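Local coordinates for endoglucanase, glycoside hydrolase family 5 protein (Cytophaga hutchinsonii, PDB 5IHS) that probably hydrolyses internal beta-1,4-glucosidic bonds of cellulose as an endoglucanase, contributing to the bacterium's use of crystalline cellulose, at residues W198-I210 against L230-L244. Numbering follows the deposited sequence.
Sequences WSQLVTEAAANPI and LRNEAQKALDMGIAL
Glu233 reaches across to the start of helix 202-207 and offers one oxygen, OE2, to both the backbone N-H and the hydroxyl of Thr203. The backbone N of Thr203 donates to Glu233 OE2 at 2.9 Å (N-H...O 160°) on the anti side, and Thr203 OG1 donates to the same OE2 at 2.6 Å on the syn side, both from one face and tilted out of the carboxylate plane. The Glu233 chain leaves anti to its backbone N and bends at chi2 (78°), bringing OE2 to Thr203. With an alanine here both bonds go, and the Thr203 hydroxyl would probably be left free to turn. In this TIM barrel helix 202-207 comes after strand 191-193 and helix 228-239 after strand 215-221; the axes of 202-207 and 230-239 run almost parallel, 10° apart and 8.3 Å at closest approach. Ala206 and Ala237 meet through their CB atoms (4.1 Å), consistent with this close approach; Val202 CG2 packs on Ala237 CB, and Ile242 CD1, past the helix, touches Ala206 CB. On the barrel side Val202 CG1 touches Leu244 CD2, at the start of strand 244-249. Met240, bent at chi3, lays its CE against Ala207 CB. A water donates to the carbonyl oxygens of Ala206 and Met240, bridging the last turn of helix 202-207 and the turn after helix 230-239, where Gly241 forms a Schellman motif.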
# COMPACT_ATOMS: atom_id res chain seq x y z
N TRP A 198 -13.40 4.51 4.26
CA TRP A 198 -12.55 3.86 3.27
C TRP A 198 -11.24 4.62 3.09
O TRP A 198 -10.73 4.80 1.98
CB TRP A 198 -13.28 3.62 1.94
CG TRP A 198 -14.54 2.85 2.17
CD1 TRP A 198 -14.67 1.48 2.29
CD2 TRP A 198 -15.85 3.38 2.34
NE1 TRP A 198 -15.98 1.15 2.51
CE2 TRP A 198 -16.72 2.29 2.54
CE3 TRP A 198 -16.37 4.67 2.33
CZ2 TRP A 198 -18.09 2.46 2.74
CZ3 TRP A 198 -17.72 4.84 2.53
CH2 TRP A 198 -18.57 3.74 2.73
N SER A 199 -10.65 5.03 4.21
CA SER A 199 -9.38 5.74 4.22
C SER A 199 -9.43 7.02 3.40
O SER A 199 -8.52 7.35 2.63
CB SER A 199 -8.21 4.82 3.85
OG SER A 199 -8.00 3.94 4.95
N GLN A 200 -10.48 7.81 3.63
CA GLN A 200 -10.62 9.14 3.05
C GLN A 200 -10.40 10.27 4.05
O GLN A 200 -9.84 11.30 3.68
CB GLN A 200 -12.00 9.32 2.40
CG GLN A 200 -12.16 8.45 1.19
CD GLN A 200 -13.58 8.37 0.70
OE1 GLN A 200 -14.39 9.27 0.93
NE2 GLN A 200 -13.90 7.29 0.01
N LEU A 201 -10.85 10.11 5.29
CA LEU A 201 -10.99 11.24 6.21
C LEU A 201 -9.71 11.45 7.03
O LEU A 201 -9.67 11.38 8.27
CB LEU A 201 -12.25 11.09 7.06
CG LEU A 201 -13.54 11.08 6.22
CD1 LEU A 201 -14.75 10.89 7.11
CD2 LEU A 201 -13.70 12.31 5.35
N VAL A 202 -8.64 11.76 6.30
CA VAL A 202 -7.33 11.95 6.89
C VAL A 202 -7.29 13.15 7.83
O VAL A 202 -6.45 13.19 8.73
CB VAL A 202 -6.24 12.00 5.79
CG1 VAL A 202 -6.05 10.61 5.20
CG2 VAL A 202 -6.57 12.99 4.68
N THR A 203 -8.17 14.14 7.65
CA THR A 203 -8.15 15.28 8.58
C THR A 203 -8.52 14.87 10.00
O THR A 203 -8.11 15.54 10.95
CB THR A 203 -9.07 16.41 8.13
OG1 THR A 203 -10.41 15.93 8.00
CG2 THR A 203 -8.59 17.04 6.84
N GLU A 204 -9.31 13.81 10.18
CA GLU A 204 -9.66 13.39 11.54
C GLU A 204 -8.44 12.82 12.26
O GLU A 204 -8.24 13.07 13.46
CB GLU A 204 -10.81 12.39 11.52
CG GLU A 204 -12.07 12.96 10.93
CD GLU A 204 -13.24 12.00 10.86
OE1 GLU A 204 -13.03 10.76 10.97
OE2 GLU A 204 -14.37 12.49 10.68
N ALA A 205 -7.62 12.05 11.54
CA ALA A 205 -6.36 11.57 12.10
C ALA A 205 -5.42 12.74 12.35
O ALA A 205 -4.72 12.78 13.37
CB ALA A 205 -5.74 10.54 11.15
N ALA A 206 -5.39 13.71 11.44
CA ALA A 206 -4.49 14.85 11.60
C ALA A 206 -4.85 15.66 12.84
O ALA A 206 -3.96 16.27 13.46
CB ALA A 206 -4.53 15.73 10.36
N ALA A 207 -6.14 15.69 13.21
CA ALA A 207 -6.58 16.43 14.39
C ALA A 207 -6.26 15.70 15.68
O ALA A 207 -6.20 16.34 16.74
CB ALA A 207 -8.09 16.67 14.31
N ASN A 208 -6.08 14.38 15.64
CA ASN A 208 -5.75 13.60 16.82
C ASN A 208 -4.78 12.50 16.43
O ASN A 208 -5.12 11.30 16.44
CB ASN A 208 -7.01 13.01 17.46
CG ASN A 208 -6.71 12.24 18.73
OD1 ASN A 208 -5.68 12.45 19.38
ND2 ASN A 208 -7.61 11.34 19.08
N PRO A 209 -3.56 12.87 16.07
CA PRO A 209 -2.61 11.90 15.53
C PRO A 209 -2.08 10.96 16.60
O PRO A 209 -2.13 11.21 17.80
CB PRO A 209 -1.49 12.77 14.96
CG PRO A 209 -1.55 14.02 15.80
CD PRO A 209 -3.01 14.24 16.02
N ILE A 210 -1.56 9.84 16.11
CA ILE A 210 -0.81 8.90 16.94
C ILE A 210 0.58 9.49 17.12
O ILE A 210 1.36 9.58 16.17
CB ILE A 210 -0.76 7.51 16.30
CG1 ILE A 210 -2.18 6.94 16.21
CG2 ILE A 210 0.14 6.59 17.10
CD1 ILE A 210 -2.31 5.75 15.28
N LEU A 230 -11.43 15.58 -2.53
CA LEU A 230 -10.58 14.70 -1.73
C LEU A 230 -9.12 15.17 -1.73
O LEU A 230 -8.42 15.00 -0.72
CB LEU A 230 -10.74 13.24 -2.16
CG LEU A 230 -10.08 12.21 -1.24
CD1 LEU A 230 -10.66 12.23 0.17
CD2 LEU A 230 -10.22 10.80 -1.83
N ARG A 231 -8.64 15.78 -2.83
CA ARG A 231 -7.34 16.43 -2.78
C ARG A 231 -7.33 17.55 -1.74
O ARG A 231 -6.33 17.74 -1.03
CB ARG A 231 -6.93 16.96 -4.15
CG ARG A 231 -6.57 15.87 -5.14
CD ARG A 231 -5.95 16.42 -6.43
NE ARG A 231 -6.92 17.07 -7.31
CZ ARG A 231 -7.69 16.44 -8.19
NH1 ARG A 231 -7.64 15.12 -8.32
NH2 ARG A 231 -8.52 17.13 -8.95
N ASN A 232 -8.44 18.28 -1.61
CA ASN A 232 -8.51 19.33 -0.60
C ASN A 232 -8.46 18.76 0.81
O ASN A 232 -7.82 19.34 1.70
CB ASN A 232 -9.78 20.16 -0.79
CG ASN A 232 -9.75 21.03 -2.02
OD1 ASN A 232 -8.69 21.28 -2.59
ND2 ASN A 232 -10.92 21.50 -2.44
N GLU A 233 -9.15 17.63 1.04
CA GLU A 233 -9.06 16.94 2.32
C GLU A 233 -7.62 16.56 2.62
O GLU A 233 -7.12 16.77 3.74
CB GLU A 233 -9.97 15.70 2.27
CG GLU A 233 -9.88 14.72 3.44
CD GLU A 233 -10.61 15.18 4.68
OE1 GLU A 233 -11.45 16.11 4.58
OE2 GLU A 233 -10.36 14.59 5.76
N ALA A 234 -6.93 15.98 1.64
CA ALA A 234 -5.53 15.60 1.84
C ALA A 234 -4.67 16.81 2.17
O ALA A 234 -3.85 16.76 3.10
CB ALA A 234 -5.03 14.90 0.58
N GLN A 235 -4.85 17.91 1.44
CA GLN A 235 -4.05 19.11 1.71
C GLN A 235 -4.28 19.63 3.12
O GLN A 235 -3.33 20.06 3.80
CB GLN A 235 -4.37 20.19 0.67
CG GLN A 235 -3.58 21.48 0.86
CD GLN A 235 -2.09 21.28 0.64
OE1 GLN A 235 -1.66 20.95 -0.48
NE2 GLN A 235 -1.29 21.44 1.69
N LYS A 236 -5.53 19.61 3.58
CA LYS A 236 -5.82 20.06 4.94
C LYS A 236 -5.13 19.19 5.98
O LYS A 236 -4.65 19.69 7.00
CB LYS A 236 -7.34 20.12 5.16
CG LYS A 236 -8.01 21.24 4.37
CD LYS A 236 -9.52 21.23 4.49
CE LYS A 236 -10.15 22.25 3.53
NZ LYS A 236 -11.61 22.44 3.74
N ALA A 237 -5.04 17.88 5.74
CA ALA A 237 -4.30 17.01 6.65
C ALA A 237 -2.81 17.34 6.65
O ALA A 237 -2.17 17.35 7.71
CB ALA A 237 -4.54 15.55 6.29
N LEU A 238 -2.24 17.60 5.47
CA LEU A 238 -0.84 18.01 5.40
C LEU A 238 -0.62 19.31 6.16
O LEU A 238 0.40 19.48 6.86
CB LEU A 238 -0.42 18.16 3.94
CG LEU A 238 -0.49 16.89 3.09
CD1 LEU A 238 -0.18 17.23 1.64
CD2 LEU A 238 0.46 15.83 3.60
N ASP A 239 -1.57 20.25 6.05
CA ASP A 239 -1.46 21.52 6.77
C ASP A 239 -1.36 21.30 8.27
O ASP A 239 -0.78 22.12 9.00
CB ASP A 239 -2.70 22.37 6.52
CG ASP A 239 -2.80 22.89 5.09
OD1 ASP A 239 -1.82 22.83 4.33
OD2 ASP A 239 -3.89 23.41 4.76
N MET A 240 -1.98 20.23 8.76
CA MET A 240 -2.04 19.91 10.17
C MET A 240 -0.83 19.08 10.61
O MET A 240 -0.71 18.77 11.80
CB MET A 240 -3.37 19.19 10.48
CG MET A 240 -4.69 20.03 10.18
SD MET A 240 -6.30 19.15 9.94
CE MET A 240 -6.64 18.70 11.63
N GLY A 241 0.04 18.70 9.67
CA GLY A 241 1.37 18.19 9.99
C GLY A 241 1.61 16.70 9.86
O GLY A 241 2.70 16.24 10.23
N ILE A 242 0.65 15.93 9.34
CA ILE A 242 0.84 14.48 9.22
C ILE A 242 1.35 14.11 7.83
O ILE A 242 1.30 14.91 6.89
CB ILE A 242 -0.41 13.66 9.61
CG1 ILE A 242 -1.60 13.97 8.71
CG2 ILE A 242 -0.76 13.87 11.09
CD1 ILE A 242 -2.76 12.95 8.83
N ALA A 243 1.84 12.88 7.71
CA ALA A 243 2.31 12.32 6.45
C ALA A 243 1.33 11.27 5.96
O ALA A 243 0.86 10.43 6.73
CB ALA A 243 3.69 11.68 6.64
N LEU A 244 1.02 11.33 4.67
CA LEU A 244 0.07 10.44 4.02
C LEU A 244 0.80 9.45 3.12
O LEU A 244 1.85 9.76 2.56
CB LEU A 244 -0.90 11.25 3.16
CG LEU A 244 -1.62 12.40 3.88
CD1 LEU A 244 -2.54 13.12 2.93
CD2 LEU A 244 -2.39 11.88 5.09
O HOH W 1 -1.32 16.68 13.33